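Local coordinates for protein Hia (Haemophilus influenzae, PDB 1S7M) that probably mediates adhesion of the bacterium to host cells as a homotrimeric autotransporter of the outer membrane, this chain being a host-binding part of it, at residues A[61-66]-A[87-92]. Numbering follows the deposited sequence.
Sequences ANFDPL and LDEKGT
Phe63 and Glu89 mark the closest backbone approach of two irregular loops at the surface of the domain, their CA atoms standing 8.4 Å apart, a separation too wide for direct backbone pairing. Both loops fall in the HiaBD2_N (GIN) region of this trimeric autotransporter adhesin; 61-66 leads from strand 56-57 to helix 70-77, whereas the loop 87-92 follows strand 85-86. Only 86 Å² is buried in all, most of it on Glu89 and Phe63.

Glu89 does the reaching. Its CB points toward the other loop, and with CG anti to the backbone N (chi1 -179°) and the next torsion equally extended, the carboxylate is carried across the gap. There OE2 comes obliquely to the Phe63 ring, 4.2 Å from CD1, longer than van der Waals contact, so the two are neighbours rather than pressed together. The two oxygens divide their work: OE1 makes a salt bridge with Lys56, which probably favours the charged carboxylate, while OE2 accepts from a water that also meets Asp64. Backbone hydrogen bonding with Val98 further fixes the position of Glu89. Beyond this contact, the Phe63 ring packs on Asn72, Leu73 and Gln76, tying 61-66 to helix 70-77.

Further along 61-66, Asp64 forms an Asx turn: OD2 accepts from the Leu66 N at 2.8 Å, the donor lying 44° out of the carboxylate plane. The polar link between the loops is that one water, 4.0 Å above one face of the Phe63 ring and offset toward its rim; it accepts from Asp64 N at 2.7 Å and donates to Glu89 OE2 at 2.6 Å.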
loop_
_atom_site.group_PDB
_atom_site.type_symbol
_atom_site.label_atom_id
_atom_site.label_comp_id
_atom_site.label_asym_id
_atom_site.label_seq_id
_atom_site.Cartn_x
_atom_site.Cartn_y
_atom_site.Cartn_z
ATOM N N ALA A 61 18.079 12.000 -0.434
ATOM C CA ALA A 61 18.710 13.291 -0.691
ATOM C C ALA A 61 17.736 14.143 -1.494
ATOM O O ALA A 61 16.716 13.651 -1.981
ATOM C CB ALA A 61 19.991 13.091 -1.478
ATOM N N ASN A 62 18.040 15.422 -1.623
ATOM C CA ASN A 62 17.187 16.322 -2.381
ATOM C C ASN A 62 15.918 16.669 -1.634
ATOM O O ASN A 62 14.949 17.153 -2.222
ATOM C CB ASN A 62 16.845 15.711 -3.741
ATOM C CG ASN A 62 18.083 15.264 -4.504
ATOM O OD1 ASN A 62 18.929 16.088 -4.899
ATOM N ND2 ASN A 62 18.207 13.950 -4.706
ATOM N N PHE A 63 15.914 16.408 -0.336
ATOM C CA PHE A 63 14.767 16.759 0.484
ATOM C C PHE A 63 15.092 18.175 0.906
ATOM O O PHE A 63 16.196 18.453 1.378
ATOM C CB PHE A 63 14.670 15.867 1.729
ATOM C CG PHE A 63 13.529 16.231 2.663
ATOM C CD1 PHE A 63 12.264 15.669 2.500
ATOM C CD2 PHE A 63 13.732 17.122 3.713
ATOM C CE1 PHE A 63 11.216 15.984 3.376
ATOM C CE2 PHE A 63 12.696 17.444 4.590
ATOM C CZ PHE A 63 11.432 16.871 4.424
ATOM N N ASP A 64 14.143 19.075 0.736
ATOM C CA ASP A 64 14.384 20.435 1.126
ATOM C C ASP A 64 13.737 20.669 2.469
ATOM O O ASP A 64 12.528 20.703 2.578
ATOM C CB ASP A 64 13.819 21.399 0.077
ATOM C CG ASP A 64 13.985 22.860 0.473
ATOM O OD1 ASP A 64 13.639 23.745 -0.338
ATOM O OD2 ASP A 64 14.449 23.123 1.606
ATOM N N PRO A 65 14.549 20.849 3.520
ATOM C CA PRO A 65 14.058 21.086 4.883
ATOM C C PRO A 65 13.229 22.352 5.080
ATOM O O PRO A 65 12.429 22.418 6.005
ATOM C CB PRO A 65 15.343 21.147 5.715
ATOM C CG PRO A 65 16.298 20.304 4.950
ATOM C CD PRO A 65 16.014 20.705 3.510
ATOM N N LEU A 66 13.402 23.348 4.216
ATOM C CA LEU A 66 12.692 24.617 4.397
ATOM C C LEU A 66 11.250 24.715 3.925
ATOM O O LEU A 66 10.559 25.679 4.241
ATOM C CB LEU A 66 13.526 25.760 3.797
ATOM C CG LEU A 66 14.775 26.019 4.652
ATOM C CD1 LEU A 66 15.830 26.869 3.911
ATOM C CD2 LEU A 66 14.309 26.705 5.930
ATOM N N LEU A 87 4.932 9.897 2.048
ATOM C CA LEU A 87 3.740 10.259 1.295
ATOM C C LEU A 87 3.317 11.697 1.437
ATOM O O LEU A 87 2.363 12.112 0.793
ATOM C CB LEU A 87 2.546 9.385 1.722
ATOM C CG LEU A 87 2.715 7.876 1.507
ATOM C CD1 LEU A 87 1.563 7.126 2.148
ATOM C CD2 LEU A 87 2.787 7.596 0.010
ATOM N N ASP A 88 4.013 12.462 2.271
ATOM C CA ASP A 88 3.589 13.840 2.514
ATOM C C ASP A 88 4.582 14.959 2.161
ATOM O O ASP A 88 4.493 16.051 2.725
ATOM C CB ASP A 88 3.190 13.993 3.993
ATOM C CG ASP A 88 2.228 12.904 4.470
ATOM O OD1 ASP A 88 1.215 12.652 3.781
ATOM O OD2 ASP A 88 2.479 12.311 5.546
ATOM N N GLU A 89 5.519 14.711 1.250
ATOM C CA GLU A 89 6.457 15.769 0.887
ATOM C C GLU A 89 5.723 16.972 0.264
ATOM O O GLU A 89 4.896 16.822 -0.637
ATOM C CB GLU A 89 7.531 15.259 -0.084
ATOM C CG GLU A 89 8.563 16.349 -0.485
ATOM C CD GLU A 89 9.655 15.833 -1.419
ATOM O OE1 GLU A 89 9.382 14.898 -2.208
ATOM O OE2 GLU A 89 10.788 16.373 -1.383
ATOM N N LYS A 90 6.039 18.168 0.752
ATOM C CA LYS A 90 5.416 19.391 0.250
ATOM C C LYS A 90 6.330 20.196 -0.681
ATOM O O LYS A 90 7.553 20.176 -0.546
ATOM C CB LYS A 90 4.970 20.267 1.424
ATOM C CG LYS A 90 3.883 19.640 2.292
ATOM C CD LYS A 90 2.607 19.374 1.482
ATOM C CE LYS A 90 1.513 18.691 2.325
ATOM N NZ LYS A 90 1.942 17.331 2.837
ATOM N N GLY A 91 5.714 20.897 -1.632
ATOM C CA GLY A 91 6.452 21.699 -2.593
ATOM C C GLY A 91 6.822 23.100 -2.126
ATOM O O GLY A 91 6.685 23.435 -0.949
ATOM N N THR A 92 7.264 23.927 -3.069
ATOM C CA THR A 92 7.697 25.295 -2.780
ATOM C C THR A 92 6.723 26.144 -2.000
ATOM O O THR A 92 7.141 26.983 -1.203
ATOM C CB THR A 92 8.044 26.059 -4.070
ATOM O OG1 THR A 92 9.046 25.336 -4.788
ATOM C CG2 THR A 92 8.588 27.458 -3.734
HETATM O O HOH W 1 11.630 18.528 -0.216
#